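Local coordinates for GGDEF and EAL domain-containing protein (Vibrio cholerae O1 str. 2010EL-1786, PDB 6PWK) that binds the second messenger c-di-GMP through its GGDEF and EAL domains and probably acts as a receptor that couples this signal to cell adhesion and biofilm formation, at residues 46-52 against 95-101; 136-140 against 158-163. All blocks are in the same frame, centred on the assembly; numbering follows the deposited sequence.

Contact 1 (46-52 against 95-101); sequences GVAILQA and YEFGIIM. With C2E (9,9'-[(2R,3R,3aS,5S,7aR,9R,10R,10aS,12S,14aR)-3,5,10,12-tetrahydroxy-5,12-dioxidooctahydro-2H,7H-difuro[3,2-d:3',2'-j][1,3,7,9,2,8]tetraoxadiphosphacyclododecine-2,9-diyl]bis(2-amino-1,9-dihydro-6H-purin-6-one)), chain D.
Ala48 and Met101 meet at the tightly packed end of this strand pair, on the buried face that also carries Leu50, Phe97 and Ile99. The methionine chain folds back on itself, which brings its CE over the neighbouring strand to 3.7 Å from Ala48 CB. Helix 106-118 covers this side, with Ile116 against Leu50 and Ile99. Strands 46-51 and 96-101 run antiparallel as neighbouring inner strands of the GGDEF-domain sheet, and seven backbone hydrogen bonds join the two segments, among them Phe97 N to Leu50 O at 2.6 Å. The other face opens, toward Glu96 and Gln51, into the c-di-GMP pocket. There the Glu96 carboxylate reads the Watson-Crick edge of one guanine: OE1 accepts from N11 of the ligand at 2.6 Å and OE2 from N21 at 3.2 Å, the second bond being the straighter (164°). Two bonds side by side restrain the base from turning in its own plane. Ile49 CG1 lies anti to the backbone N (chi1 -176°) and carries CD1 out to 3.5 Å from Glu96 OE2, beneath the guanine amino group. Gln51, partly exposed, crosses beside Glu96 with its amide turned 72° from the carboxylate, its OE1 taken by Lys163.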
loop_
_atom_site.group_PDB
_atom_site.type_symbol
_atom_site.label_atom_id
_atom_site.label_comp_id
_atom_site.label_asym_id
_atom_site.label_seq_id
_atom_site.Cartn_x
_atom_site.Cartn_y
_atom_site.Cartn_z
ATOM N N GLY A 46 0.426 25.580 24.315
ATOM C CA GLY A 46 0.966 25.060 23.081
ATOM C C GLY A 46 0.477 23.651 22.802
ATOM O O GLY A 46 -0.152 23.002 23.643
ATOM N N VAL A 47 0.788 23.189 21.595
ATOM C CA VAL A 47 0.362 21.882 21.116
ATOM C C VAL A 47 1.496 21.306 20.273
ATOM O O VAL A 47 2.236 22.040 19.610
ATOM C CB VAL A 47 -0.966 21.988 20.323
ATOM C CG1 VAL A 47 -0.725 22.271 18.845
ATOM C CG2 VAL A 47 -1.811 20.754 20.520
ATOM N N ALA A 48 1.655 19.986 20.330
ATOM C CA ALA A 48 2.798 19.333 19.708
ATOM C C ALA A 48 2.388 17.987 19.132
ATOM O O ALA A 48 1.433 17.359 19.595
ATOM C CB ALA A 48 3.950 19.141 20.703
ATOM N N ILE A 49 3.130 17.550 18.114
ATOM C CA ILE A 49 2.919 16.255 17.479
ATOM C C ILE A 49 4.277 15.587 17.287
ATOM O O ILE A 49 5.240 16.231 16.856
ATOM C CB ILE A 49 2.172 16.381 16.135
ATOM C CG1 ILE A 49 1.877 14.998 15.552
ATOM C CG2 ILE A 49 2.955 17.231 15.140
ATOM C CD1 ILE A 49 1.063 15.039 14.279
ATOM N N LEU A 50 4.353 14.304 17.628
ATOM C CA LEU A 50 5.573 13.519 17.507
ATOM C C LEU A 50 5.285 12.316 16.627
ATOM O O LEU A 50 4.381 11.530 16.926
ATOM C CB LEU A 50 6.071 13.068 18.883
ATOM C CG LEU A 50 7.222 12.060 18.879
ATOM C CD1 LEU A 50 8.502 12.717 18.397
ATOM C CD2 LEU A 50 7.413 11.440 20.256
ATOM N N GLN A 51 6.051 12.165 15.549
ATOM C CA GLN A 51 5.891 11.046 14.631
ATOM C C GLN A 51 7.065 10.089 14.772
ATOM O O GLN A 51 8.226 10.501 14.673
ATOM C CB GLN A 51 5.781 11.519 13.183
ATOM C CG GLN A 51 5.767 10.366 12.194
ATOM C CD GLN A 51 5.518 10.811 10.773
ATOM O OE1 GLN A 51 5.263 11.987 10.514
ATOM N NE2 GLN A 51 5.589 9.871 9.838
ATOM N N ALA A 52 6.756 8.812 14.992
ATOM C CA ALA A 52 7.771 7.772 15.148
ATOM C C ALA A 52 7.816 6.948 13.865
ATOM O O ALA A 52 7.183 5.899 13.738
ATOM C CB ALA A 52 7.472 6.910 16.370
ATOM N N TYR A 95 1.225 6.329 13.633
ATOM C CA TYR A 95 2.638 6.548 13.916
ATOM C C TYR A 95 2.939 7.924 14.497
ATOM O O TYR A 95 4.116 8.287 14.605
ATOM C CB TYR A 95 3.470 6.333 12.648
ATOM C CG TYR A 95 3.248 4.988 11.997
ATOM C CD1 TYR A 95 3.577 3.812 12.659
ATOM C CD2 TYR A 95 2.715 4.893 10.718
ATOM C CE1 TYR A 95 3.375 2.581 12.069
ATOM C CE2 TYR A 95 2.513 3.665 10.119
ATOM C CZ TYR A 95 2.846 2.512 10.798
ATOM O OH TYR A 95 2.645 1.288 10.203
ATOM N N GLU A 96 1.926 8.697 14.877
ATOM C CA GLU A 96 2.161 10.013 15.450
ATOM C C GLU A 96 1.350 10.194 16.724
ATOM O O GLU A 96 0.226 9.701 16.846
ATOM C CB GLU A 96 1.843 11.138 14.450
ATOM C CG GLU A 96 0.633 10.889 13.582
ATOM C CD GLU A 96 0.657 11.706 12.306
ATOM O OE1 GLU A 96 -0.332 11.651 11.545
ATOM O OE2 GLU A 96 1.666 12.400 12.059
ATOM N N PHE A 97 1.947 10.906 17.677
ATOM C CA PHE A 97 1.343 11.185 18.971
ATOM C C PHE A 97 1.034 12.667 19.094
ATOM O O PHE A 97 1.812 13.511 18.641
ATOM C CB PHE A 97 2.274 10.758 20.113
ATOM C CG PHE A 97 2.498 9.279 20.196
ATOM C CD1 PHE A 97 1.647 8.479 20.940
ATOM C CD2 PHE A 97 3.559 8.687 19.533
ATOM C CE1 PHE A 97 1.851 7.115 21.022
ATOM C CE2 PHE A 97 3.767 7.323 19.609
ATOM C CZ PHE A 97 2.913 6.536 20.355
ATOM N N GLY A 98 -0.100 12.978 19.713
ATOM C CA GLY A 98 -0.500 14.353 19.969
ATOM C C GLY A 98 -0.283 14.730 21.423
ATOM O O GLY A 98 -0.439 13.903 22.323
ATOM N N ILE A 99 0.080 15.992 21.646
ATOM C CA ILE A 99 0.397 16.497 22.976
ATOM C C ILE A 99 -0.199 17.889 23.132
ATOM O O ILE A 99 -0.033 18.740 22.252
ATOM C CB ILE A 99 1.922 16.530 23.220
ATOM C CG1 ILE A 99 2.494 15.112 23.186
ATOM C CG2 ILE A 99 2.236 17.195 24.543
ATOM C CD1 ILE A 99 3.984 15.061 22.989
ATOM N N ILE A 100 -0.897 18.117 24.243
ATOM C CA ILE A 100 -1.472 19.414 24.579
ATOM C C ILE A 100 -0.807 19.908 25.854
ATOM O O ILE A 100 -0.749 19.179 26.851
ATOM C CB ILE A 100 -2.999 19.333 24.758
ATOM C CG1 ILE A 100 -3.645 18.631 23.565
ATOM C CG2 ILE A 100 -3.584 20.724 24.931
ATOM C CD1 ILE A 100 -5.132 18.406 23.724
ATOM N N MET A 101 -0.309 21.144 25.822
ATOM C CA MET A 101 0.407 21.745 26.946
ATOM C C MET A 101 -0.217 23.097 27.269
ATOM O O MET A 101 0.200 24.132 26.730
ATOM C CB MET A 101 1.894 21.888 26.633
ATOM C CG MET A 101 2.609 20.565 26.420
ATOM S SD MET A 101 3.958 20.700 25.236
ATOM C CE MET A 101 3.048 21.096 23.745
HETATM P P1 C2E D . -6.302 17.474 5.287
HETATM O O2P C2E D . -5.690 16.111 5.077
HETATM O O1P C2E D . -6.407 18.040 3.904
HETATM O "O5'" C2E D . -7.860 17.440 5.771
HETATM C "C5'" C2E D . -8.682 18.534 5.513
HETATM C "C4'" C2E D . -10.025 18.093 6.139
HETATM O "O4'" C2E D . -10.434 17.007 5.543
HETATM C "C3'" C2E D . -9.668 17.559 7.540
HETATM O "O3'" C2E D . -9.685 18.527 8.477
HETATM C "C2'" C2E D . -10.740 16.486 7.820
HETATM O "O2'" C2E D . -11.863 17.069 8.610
HETATM C "C1'" C2E D . -11.243 16.166 6.655
HETATM N N9 C2E D . -11.222 14.746 6.405
HETATM C C8 C2E D . -9.898 14.715 6.110
HETATM N N7 C2E D . -9.601 13.422 5.831
HETATM C C5 C2E D . -10.709 12.683 5.943
HETATM C C6 C2E D . -11.031 11.180 5.762
HETATM O O6 C2E D . -10.198 10.395 5.452
HETATM N N1 C2E D . -12.366 10.679 5.962
HETATM C C2 C2E D . -13.429 11.583 6.340
HETATM N N2 C2E D . -14.816 11.189 6.570
HETATM N N3 C2E D . -13.098 12.991 6.504
HETATM C C4 C2E D . -11.716 13.518 6.296
HETATM P P11 C2E D . -9.017 18.020 9.917
HETATM O O21 C2E D . -9.373 16.648 10.446
HETATM O O11 C2E D . -9.558 18.954 10.964
HETATM O O5A C2E D . -7.414 18.413 9.779
HETATM C C5A C2E D . -7.095 19.405 8.839
HETATM C C4A C2E D . -5.640 19.367 8.603
HETATM O O4A C2E D . -4.994 19.117 9.716
HETATM C C3A C2E D . -5.308 18.096 7.555
HETATM O O3A C2E D . -5.358 18.545 6.124
HETATM C C2A C2E D . -4.176 17.734 7.821
HETATM O O2A C2E D . -3.200 18.569 7.033
HETATM C C1A C2E D . -4.027 17.992 9.416
HETATM N N91 C2E D . -4.303 16.916 10.123
HETATM C C81 C2E D . -5.484 16.506 10.616
HETATM N N71 C2E D . -5.246 15.362 11.281
HETATM C C51 C2E D . -3.946 15.088 11.194
HETATM C C61 C2E D . -3.101 13.942 11.741
HETATM O O61 C2E D . -3.638 13.102 12.370
HETATM N N11 C2E D . -1.689 13.866 11.510
HETATM C C21 C2E D . -1.041 14.894 10.741
HETATM N N21 C2E D . 0.394 14.834 10.493
HETATM N N31 C2E D . -1.861 15.992 10.221
HETATM C C41 C2E D . -3.338 16.061 10.469
#

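Contact 2 (136-140 against 158-163)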
loop_
_atom_site.group_PDB
_atom_site.type_symbol
_atom_site.label_atom_id
_atom_site.label_comp_id
_atom_site.label_asym_id
_atom_site.label_seq_id
_atom_site.Cartn_x
_atom_site.Cartn_y
_atom_site.Cartn_z
ATOM N N SER A 136 10.379 12.787 14.179
ATOM C CA SER A 136 10.165 14.192 13.874
ATOM C C SER A 136 9.173 14.769 14.870
ATOM O O SER A 136 8.179 14.122 15.213
ATOM C CB SER A 136 9.658 14.383 12.443
ATOM O OG SER A 136 10.568 13.822 11.515
ATOM N N LEU A 137 9.452 15.983 15.334
ATOM C CA LEU A 137 8.638 16.642 16.348
ATOM C C LEU A 137 8.242 18.020 15.842
ATOM O O LEU A 137 9.109 18.838 15.523
ATOM C CB LEU A 137 9.392 16.753 17.675
ATOM C CG LEU A 137 8.633 17.425 18.822
ATOM C CD1 LEU A 137 7.435 16.586 19.238
ATOM C CD2 LEU A 137 9.553 17.674 20.004
ATOM N N GLY A 138 6.940 18.269 15.763
ATOM C CA GLY A 138 6.409 19.575 15.422
ATOM C C GLY A 138 5.658 20.149 16.613
ATOM O O GLY A 138 4.848 19.459 17.237
ATOM N N VAL A 139 5.951 21.407 16.928
ATOM C CA VAL A 139 5.338 22.097 18.056
ATOM C C VAL A 139 4.814 23.442 17.574
ATOM O O VAL A 139 5.464 24.123 16.771
ATOM C CB VAL A 139 6.329 22.274 19.230
ATOM C CG1 VAL A 139 6.866 20.926 19.687
ATOM C CG2 VAL A 139 7.479 23.177 18.842
ATOM N N VAL A 140 3.619 23.812 18.034
ATOM C CA VAL A 140 3.053 25.127 17.755
ATOM C C VAL A 140 2.554 25.731 19.059
ATOM O O VAL A 140 2.057 25.019 19.940
ATOM C CB VAL A 140 1.926 25.085 16.692
ATOM C CG1 VAL A 140 1.964 23.795 15.891
ATOM C CG2 VAL A 140 0.549 25.319 17.310
ATOM N N ALA A 158 4.124 22.328 10.772
ATOM C CA ALA A 158 5.306 22.352 11.627
ATOM C C ALA A 158 6.036 21.016 11.587
ATOM O O ALA A 158 7.271 20.976 11.611
ATOM C CB ALA A 158 4.912 22.709 13.061
ATOM N N LEU A 159 5.288 19.913 11.523
ATOM C CA LEU A 159 5.917 18.602 11.407
ATOM C C LEU A 159 6.669 18.473 10.090
ATOM O O LEU A 159 7.756 17.884 10.042
ATOM C CB LEU A 159 4.861 17.505 11.540
ATOM C CG LEU A 159 5.367 16.064 11.574
ATOM C CD1 LEU A 159 6.361 15.882 12.708
ATOM C CD2 LEU A 159 4.204 15.095 11.717
ATOM N N ALA A 160 6.108 19.020 9.009
ATOM C CA ALA A 160 6.811 19.018 7.731
ATOM C C ALA A 160 8.072 19.870 7.800
ATOM O O ALA A 160 9.085 19.549 7.167
ATOM C CB ALA A 160 5.885 19.515 6.623
ATOM N N LYS A 161 8.025 20.963 8.564
ATOM C CA LYS A 161 9.210 21.791 8.758
ATOM C C LYS A 161 10.315 21.010 9.459
ATOM O O LYS A 161 11.494 21.130 9.103
ATOM C CB LYS A 161 8.838 23.041 9.555
ATOM C CG LYS A 161 9.959 24.047 9.745
ATOM C CD LYS A 161 9.476 25.230 10.572
ATOM C CE LYS A 161 10.524 26.327 10.653
ATOM N NZ LYS A 161 10.030 27.496 11.433
ATOM N N ALA A 162 9.951 20.195 10.453
ATOM C CA ALA A 162 10.951 19.420 11.181
ATOM C C ALA A 162 11.563 18.337 10.303
ATOM O O ALA A 162 12.767 18.069 10.388
ATOM C CB ALA A 162 10.324 18.808 12.434
ATOM N N LYS A 163 10.750 17.702 9.453
ATOM C CA LYS A 163 11.263 16.649 8.581
ATOM C C LYS A 163 12.172 17.214 7.500
ATOM O O LYS A 163 13.215 16.627 7.190
ATOM C CB LYS A 163 10.108 15.878 7.944
ATOM C CG LYS A 163 9.435 14.895 8.868
ATOM C CD LYS A 163 8.427 14.045 8.126
ATOM C CE LYS A 163 7.960 12.886 8.982
ATOM N NZ LYS A 163 6.890 12.114 8.299
#
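Ser136 and Lys163 meet where the strand's first residue faces the last turn of the helix. The lysine can be followed outward: its CB stands 4.1 Å from Ser136 OG, and CG, placed beside the backbone N and anti to the carbonyl carbon (chi1 -77°), comes down to 3.1 Å from the same oxygen. Beyond CG the chain is extended and runs past the serine, CD and CE remaining near OG, with CE also 4.1 Å from Ser136 CB. The ammonium group then leaves the strand altogether, NZ bonding to Gln51 OE1 on the neighbouring strand 45-51. The lysine thus meets Ser136 with its aliphatic shaft and not with its charge. Strand 136-142 and helix 148-164 are the first two elements of a beta-alpha-beta unit completed by strand 171-174, and the helix lies across one face of the GGDEF sheet. The two backbones come nearest where glycine stands, 4.2 Å between Gly138 CA and Leu159 CA, and Ala162 CB sits 3.3 Å from Leu137 O. Leu159 divides its branches: CD1 lies against the strand, 3.6 Å from Ser136 CB, while CD2 faces the guanine amino group of c-di-GMP. Toward the other end Ala158 CB rests 4.2 Å from Val140 CG1. Leu137 and Val139 turn away from this helix, to pack against helix 106-118.

Contacts 1 and 2 follow one another along the chain, the first closing before the second opens, and their centres lie about 9 Å apart within the GGDEF domain. They share one mixed sheet, in which strands 45-51 and 136-142 are antiparallel neighbours joined by probable hydrogen bonds such as Ile49 N to Gly138 O at 2.7 Å. Contact 1 is strand against strand within the sheet; contact 2 adds a helix on its ligand-binding face, while helix 106-118 packs on the other. A single c-di-GMP molecule touches residues of both contacts, so sheet and helix together form part of the wall of its pocket.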